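Local coordinates for protein succinate dehydrogenase subunit A (Mycolicibacterium smegmatis MC2 51, PDB 6LUM) that probably oxidises succinate to fumarate as the FAD-binding flavoprotein subunit of a membrane-bound respiratory succinate dehydrogenase complex, at residues 543-555 with 566-580. Sequence-based numbering, arbitrary orientation.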
loop_
_atom_site.group_PDB
_atom_site.type_symbol
_atom_site.label_atom_id
_atom_site.label_comp_id
_atom_site.label_asym_id
_atom_site.label_seq_id
_atom_site.Cartn_x
_atom_site.Cartn_y
_atom_site.Cartn_z
ATOM N N ARG D 543 -29.595 -30.564 49.846
ATOM C CA ARG D 543 -28.274 -29.957 49.801
ATOM C C ARG D 543 -27.635 -29.935 51.185
ATOM O O ARG D 543 -28.263 -29.521 52.163
ATOM C CB ARG D 543 -28.390 -28.545 49.236
ATOM C CG ARG D 543 -27.083 -27.867 48.961
ATOM C CD ARG D 543 -27.320 -26.528 48.302
ATOM N NE ARG D 543 -28.081 -25.637 49.167
ATOM C CZ ARG D 543 -28.522 -24.436 48.811
ATOM N NH1 ARG D 543 -28.275 -23.961 47.602
ATOM N NH2 ARG D 543 -29.210 -23.708 49.672
ATOM N N ASP D 544 -26.386 -30.393 51.265
ATOM C CA ASP D 544 -25.626 -30.422 52.515
ATOM C C ASP D 544 -24.577 -29.316 52.470
ATOM O O ASP D 544 -23.453 -29.501 52.013
ATOM C CB ASP D 544 -24.993 -31.794 52.723
ATOM C CG ASP D 544 -24.636 -32.059 54.169
ATOM O OD1 ASP D 544 -25.007 -31.242 55.035
ATOM O OD2 ASP D 544 -23.981 -33.084 54.440
ATOM N N ASP D 545 -24.957 -28.147 52.970
ATOM C CA ASP D 545 -24.108 -26.965 52.905
ATOM C C ASP D 545 -22.956 -27.000 53.895
ATOM O O ASP D 545 -22.096 -26.116 53.849
ATOM C CB ASP D 545 -24.948 -25.709 53.148
ATOM C CG ASP D 545 -25.795 -25.336 51.954
ATOM O OD1 ASP D 545 -25.344 -25.556 50.815
ATOM O OD2 ASP D 545 -26.916 -24.827 52.151
ATOM N N THR D 546 -22.910 -27.991 54.778
ATOM C CA THR D 546 -21.887 -28.046 55.813
ATOM C C THR D 546 -20.759 -29.009 55.491
ATOM O O THR D 546 -19.631 -28.803 55.948
ATOM C CB THR D 546 -22.508 -28.449 57.153
ATOM O OG1 THR D 546 -22.615 -29.875 57.217
ATOM C CG2 THR D 546 -23.893 -27.840 57.301
ATOM N N ASN D 547 -21.033 -30.055 54.719
ATOM C CA ASN D 547 -20.034 -31.059 54.399
ATOM C C ASN D 547 -19.562 -31.020 52.957
ATOM O O ASN D 547 -18.429 -31.416 52.689
ATOM C CB ASN D 547 -20.579 -32.460 54.699
ATOM C CG ASN D 547 -19.512 -33.402 55.215
ATOM O OD1 ASN D 547 -18.348 -33.313 54.829
ATOM N ND2 ASN D 547 -19.906 -34.314 56.094
ATOM N N TYR D 548 -20.386 -30.551 52.027
ATOM C CA TYR D 548 -20.089 -30.671 50.609
ATOM C C TYR D 548 -20.180 -29.340 49.882
ATOM O O TYR D 548 -20.551 -29.288 48.713
ATOM C CB TYR D 548 -21.016 -31.685 49.945
ATOM C CG TYR D 548 -20.764 -33.102 50.373
ATOM C CD1 TYR D 548 -19.580 -33.739 50.049
ATOM C CD2 TYR D 548 -21.705 -33.800 51.105
ATOM C CE1 TYR D 548 -19.342 -35.022 50.443
ATOM C CE2 TYR D 548 -21.474 -35.086 51.503
ATOM C CZ TYR D 548 -20.291 -35.691 51.171
ATOM O OH TYR D 548 -20.059 -36.982 51.567
ATOM N N MET D 549 -19.845 -28.241 50.546
ATOM C CA MET D 549 -19.716 -26.987 49.808
ATOM C C MET D 549 -18.264 -26.730 49.430
ATOM O O MET D 549 -17.651 -25.737 49.813
ATOM C CB MET D 549 -20.297 -25.827 50.604
ATOM C CG MET D 549 -20.362 -24.531 49.808
ATOM S SD MET D 549 -21.192 -23.178 50.650
ATOM C CE MET D 549 -22.887 -23.701 50.462
ATOM N N ARG D 550 -17.698 -27.663 48.673
ATOM C CA ARG D 550 -16.338 -27.543 48.180
ATOM C C ARG D 550 -16.269 -28.161 46.795
ATOM O O ARG D 550 -17.044 -29.055 46.457
ATOM C CB ARG D 550 -15.338 -28.228 49.114
ATOM C CG ARG D 550 -15.244 -27.613 50.490
ATOM C CD ARG D 550 -14.699 -28.594 51.502
ATOM N NE ARG D 550 -15.471 -29.828 51.527
ATOM C CZ ARG D 550 -15.278 -30.806 52.401
ATOM N NH1 ARG D 550 -14.337 -30.689 53.326
ATOM N NH2 ARG D 550 -16.025 -31.899 52.354
ATOM N N HIS D 551 -15.337 -27.672 45.990
ATOM C CA HIS D 551 -15.070 -28.294 44.708
ATOM C C HIS D 551 -14.363 -29.619 44.929
ATOM O O HIS D 551 -13.518 -29.744 45.816
ATOM C CB HIS D 551 -14.205 -27.390 43.841
ATOM C CG HIS D 551 -14.851 -26.094 43.471
ATOM N ND1 HIS D 551 -16.030 -26.024 42.764
ATOM C CD2 HIS D 551 -14.471 -24.816 43.695
ATOM C CE1 HIS D 551 -16.353 -24.758 42.576
ATOM N NE2 HIS D 551 -15.423 -24.005 43.130
ATOM N N THR D 552 -14.717 -30.612 44.126
ATOM C CA THR D 552 -14.025 -31.889 44.132
ATOM C C THR D 552 -12.909 -31.848 43.106
ATOM O O THR D 552 -13.105 -31.364 41.993
ATOM C CB THR D 552 -14.989 -33.025 43.798
ATOM O OG1 THR D 552 -16.028 -33.082 44.780
ATOM C CG2 THR D 552 -14.260 -34.344 43.774
ATOM N N MET D 553 -11.737 -32.349 43.475
ATOM C CA MET D 553 -10.606 -32.407 42.565
ATOM C C MET D 553 -10.117 -33.841 42.486
ATOM O O MET D 553 -10.005 -34.517 43.508
ATOM C CB MET D 553 -9.492 -31.469 43.017
ATOM C CG MET D 553 -9.950 -30.037 43.110
ATOM S SD MET D 553 -8.609 -28.862 43.244
ATOM C CE MET D 553 -7.930 -28.967 41.608
ATOM N N ALA D 554 -9.850 -34.310 41.276
ATOM C CA ALA D 554 -9.487 -35.696 41.040
ATOM C C ALA D 554 -8.114 -35.757 40.400
ATOM O O ALA D 554 -7.833 -35.010 39.455
ATOM C CB ALA D 554 -10.518 -36.382 40.151
ATOM N N TYR D 555 -7.264 -36.640 40.924
ATOM C CA TYR D 555 -5.929 -36.890 40.408
ATOM C C TYR D 555 -5.818 -38.344 39.980
ATOM O O TYR D 555 -6.301 -39.242 40.674
ATOM C CB TYR D 555 -4.849 -36.609 41.453
ATOM C CG TYR D 555 -4.877 -35.239 42.072
ATOM C CD1 TYR D 555 -5.719 -34.954 43.128
ATOM C CD2 TYR D 555 -4.036 -34.240 41.622
ATOM C CE1 TYR D 555 -5.740 -33.717 43.700
ATOM C CE2 TYR D 555 -4.049 -32.998 42.191
ATOM C CZ TYR D 555 -4.905 -32.740 43.229
ATOM O OH TYR D 555 -4.924 -31.496 43.807
ATOM N N ARG D 566 -7.703 -40.434 42.944
ATOM C CA ARG D 566 -7.635 -39.882 44.290
ATOM C C ARG D 566 -8.353 -38.543 44.328
ATOM O O ARG D 566 -8.132 -37.691 43.465
ATOM C CB ARG D 566 -6.189 -39.708 44.740
ATOM C CG ARG D 566 -6.050 -38.860 45.985
ATOM C CD ARG D 566 -4.625 -38.833 46.475
ATOM N NE ARG D 566 -3.719 -38.346 45.447
ATOM C CZ ARG D 566 -3.389 -37.072 45.298
ATOM N NH1 ARG D 566 -2.555 -36.708 44.336
ATOM N NH2 ARG D 566 -3.892 -36.163 46.117
ATOM N N LEU D 567 -9.201 -38.354 45.334
ATOM C CA LEU D 567 -10.077 -37.194 45.414
ATOM C C LEU D 567 -9.650 -36.296 46.565
ATOM O O LEU D 567 -9.587 -36.740 47.714
ATOM C CB LEU D 567 -11.529 -37.629 45.589
ATOM C CG LEU D 567 -12.146 -38.413 44.435
ATOM C CD1 LEU D 567 -13.356 -39.149 44.923
ATOM C CD2 LEU D 567 -12.521 -37.489 43.311
ATOM N N ASP D 568 -9.363 -35.042 46.251
ATOM C CA ASP D 568 -9.108 -33.992 47.219
ATOM C C ASP D 568 -10.210 -32.948 47.112
ATOM O O ASP D 568 -11.073 -33.009 46.234
ATOM C CB ASP D 568 -7.734 -33.364 46.991
ATOM C CG ASP D 568 -6.598 -34.325 47.275
ATOM O OD1 ASP D 568 -5.449 -34.012 46.909
ATOM O OD2 ASP D 568 -6.850 -35.396 47.865
ATOM N N TYR D 569 -10.171 -31.965 48.003
ATOM C CA TYR D 569 -11.201 -30.943 48.054
ATOM C C TYR D 569 -10.578 -29.563 47.966
ATOM O O TYR D 569 -9.461 -29.336 48.429
ATOM C CB TYR D 569 -12.026 -31.061 49.325
ATOM C CG TYR D 569 -13.158 -32.039 49.195
ATOM C CD1 TYR D 569 -13.028 -33.344 49.637
ATOM C CD2 TYR D 569 -14.357 -31.661 48.619
ATOM C CE1 TYR D 569 -14.065 -34.241 49.514
ATOM C CE2 TYR D 569 -15.398 -32.549 48.493
ATOM C CZ TYR D 569 -15.248 -33.834 48.939
ATOM O OH TYR D 569 -16.292 -34.711 48.809
ATOM N N LYS D 570 -11.320 -28.638 47.368
ATOM C CA LYS D 570 -10.871 -27.272 47.181
ATOM C C LYS D 570 -11.932 -26.329 47.735
ATOM O O LYS D 570 -13.122 -26.482 47.416
ATOM C CB LYS D 570 -10.623 -27.000 45.701
ATOM C CG LYS D 570 -10.371 -25.562 45.347
ATOM C CD LYS D 570 -10.091 -25.452 43.867
ATOM C CE LYS D 570 -9.679 -24.060 43.472
ATOM N NZ LYS D 570 -9.661 -23.920 41.994
ATOM N N PRO D 571 -11.561 -25.361 48.565
ATOM C CA PRO D 571 -12.572 -24.480 49.154
ATOM C C PRO D 571 -13.126 -23.497 48.137
ATOM O O PRO D 571 -12.435 -23.065 47.213
ATOM C CB PRO D 571 -11.801 -23.756 50.259
ATOM C CG PRO D 571 -10.405 -23.737 49.762
ATOM C CD PRO D 571 -10.208 -25.036 49.038
ATOM N N VAL D 572 -14.392 -23.142 48.322
ATOM C CA VAL D 572 -15.084 -22.200 47.453
ATOM C C VAL D 572 -14.995 -20.806 48.058
ATOM O O VAL D 572 -15.205 -20.626 49.264
ATOM C CB VAL D 572 -16.545 -22.623 47.225
ATOM C CG1 VAL D 572 -17.254 -22.819 48.539
ATOM C CG2 VAL D 572 -17.264 -21.577 46.410
ATOM N N VAL D 573 -14.662 -19.822 47.222
ATOM C CA VAL D 573 -14.505 -18.451 47.684
ATOM C C VAL D 573 -15.874 -17.824 47.908
ATOM O O VAL D 573 -16.841 -18.125 47.202
ATOM C CB VAL D 573 -13.685 -17.648 46.661
ATOM C CG1 VAL D 573 -13.188 -16.358 47.268
ATOM C CG2 VAL D 573 -12.537 -18.479 46.155
ATOM N N GLN D 574 -15.965 -16.947 48.908
ATOM C CA GLN D 574 -17.210 -16.262 49.233
ATOM C C GLN D 574 -16.915 -14.811 49.575
ATOM O O GLN D 574 -15.985 -14.533 50.336
ATOM C CB GLN D 574 -17.928 -16.933 50.407
ATOM C CG GLN D 574 -18.137 -18.419 50.237
ATOM C CD GLN D 574 -19.528 -18.858 50.619
ATOM O OE1 GLN D 574 -20.272 -18.118 51.262
ATOM N NE2 GLN D 574 -19.897 -20.067 50.216
ATOM N N THR D 575 -17.699 -13.890 49.013
ATOM C CA THR D 575 -17.547 -12.471 49.321
ATOM C C THR D 575 -18.769 -11.889 50.017
ATOM O O THR D 575 -18.646 -11.376 51.133
ATOM C CB THR D 575 -17.248 -11.679 48.044
ATOM O OG1 THR D 575 -18.406 -11.674 47.204
ATOM C CG2 THR D 575 -16.088 -12.299 47.297
ATOM N N ARG D 576 -19.942 -11.951 49.405
ATOM C CA ARG D 576 -21.116 -11.307 49.984
ATOM C C ARG D 576 -22.316 -12.226 50.097
ATOM O O ARG D 576 -23.053 -12.143 51.079
ATOM C CB ARG D 576 -21.520 -10.083 49.154
ATOM C CG ARG D 576 -20.398 -9.132 48.834
ATOM C CD ARG D 576 -20.857 -8.077 47.855
ATOM N NE ARG D 576 -19.733 -7.322 47.318
ATOM C CZ ARG D 576 -19.016 -7.702 46.267
ATOM N NH1 ARG D 576 -19.306 -8.829 45.637
ATOM N NH2 ARG D 576 -18.006 -6.953 45.847
ATOM N N TYR D 577 -22.533 -13.093 49.119
ATOM C CA TYR D 577 -23.775 -13.840 49.010
ATOM C C TYR D 577 -23.689 -15.112 49.835
ATOM O O TYR D 577 -22.696 -15.839 49.766
ATOM C CB TYR D 577 -24.071 -14.152 47.545
ATOM C CG TYR D 577 -23.992 -12.926 46.670
ATOM C CD1 TYR D 577 -22.791 -12.527 46.107
ATOM C CD2 TYR D 577 -25.113 -12.156 46.426
ATOM C CE1 TYR D 577 -22.712 -11.407 45.320
ATOM C CE2 TYR D 577 -25.044 -11.033 45.639
ATOM C CZ TYR D 577 -23.840 -10.663 45.089
ATOM O OH TYR D 577 -23.766 -9.539 44.303
ATOM N N GLU D 578 -24.726 -15.370 50.619
ATOM C CA GLU D 578 -24.708 -16.501 51.522
ATOM C C GLU D 578 -25.855 -17.449 51.206
ATOM O O GLU D 578 -26.904 -17.020 50.717
ATOM C CB GLU D 578 -24.800 -16.030 52.978
ATOM C CG GLU D 578 -23.583 -15.239 53.419
ATOM C CD GLU D 578 -22.317 -16.080 53.445
ATOM O OE1 GLU D 578 -22.403 -17.286 53.758
ATOM O OE2 GLU D 578 -21.232 -15.538 53.143
ATOM N N PRO D 579 -25.685 -18.742 51.475
ATOM C CA PRO D 579 -26.676 -19.727 51.032
ATOM C C PRO D 579 -28.057 -19.460 51.604
ATOM O O PRO D 579 -28.211 -18.850 52.663
ATOM C CB PRO D 579 -26.111 -21.051 51.552
ATOM C CG PRO D 579 -24.660 -20.800 51.733
ATOM C CD PRO D 579 -24.530 -19.376 52.127
ATOM N N MET D 580 -29.068 -19.932 50.878
ATOM C CA MET D 580 -30.456 -19.871 51.307
ATOM C C MET D 580 -31.287 -20.714 50.356
ATOM O O MET D 580 -31.029 -20.727 49.152
ATOM C CB MET D 580 -30.969 -18.423 51.350
ATOM C CG MET D 580 -30.995 -17.674 50.018
ATOM S SD MET D 580 -32.499 -17.946 49.060
ATOM C CE MET D 580 -33.698 -17.090 50.077
#
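H551, M553 and Y555 pair with K570, D568 and R566 in an antiparallel ladder. Each is a hydrogen-bonded pair, so six N-H...O=C bonds join the strands. All are 2.9 Å long, for example from M553 N to D568 O.

Two arginines stack on tyrosines, one on each face of the hairpin. On the face with T552 and A554, the R550 guanidinium lies flat over the Y569 ring, CZ 4.1 Å from the ring centroid and the planes 26° apart. The R550 chain bends at chi3 (-55°), which folds its end back over the ring. Y569 OH meets the edge of the Y548 ring, 3.5 Å from CE1, and makes a weak hydrogen bond to N527. A leucine at Y569 would probably leave the R550 guanidinium without its cation-pi partner and the Y548 edge without its hydroxyl neighbour. On the other face, R566 stacks off-centre on Y555, planes only 10° apart. R566 NH2 also forms a salt bridge with D568 OD1 at 2.8 Å, which helps hold the guanidinium over the ring.

Carbon and sulfur contacts add to this on both faces. M553 SD sits 3.7 Å from K570 CB, while K570 NZ forms a salt bridge with E235. T552 CG2 meets L567 CD2 at 3.6 Å. Past the strands, M549 CG touches V572 CG1, and M549 CE reaches P579 CG at 3.6 Å.

H551 ND1 hydrogen-bonds D236 OD2, and T552 and A554 hydrogen-bond through their backbones to D236 and L234. This is a beta hairpin, 550-556 and 565-571, in the fumarate reductase flavoprotein C-terminal family region of the chain, with 550-556 the central strand of a three-stranded antiparallel sheet.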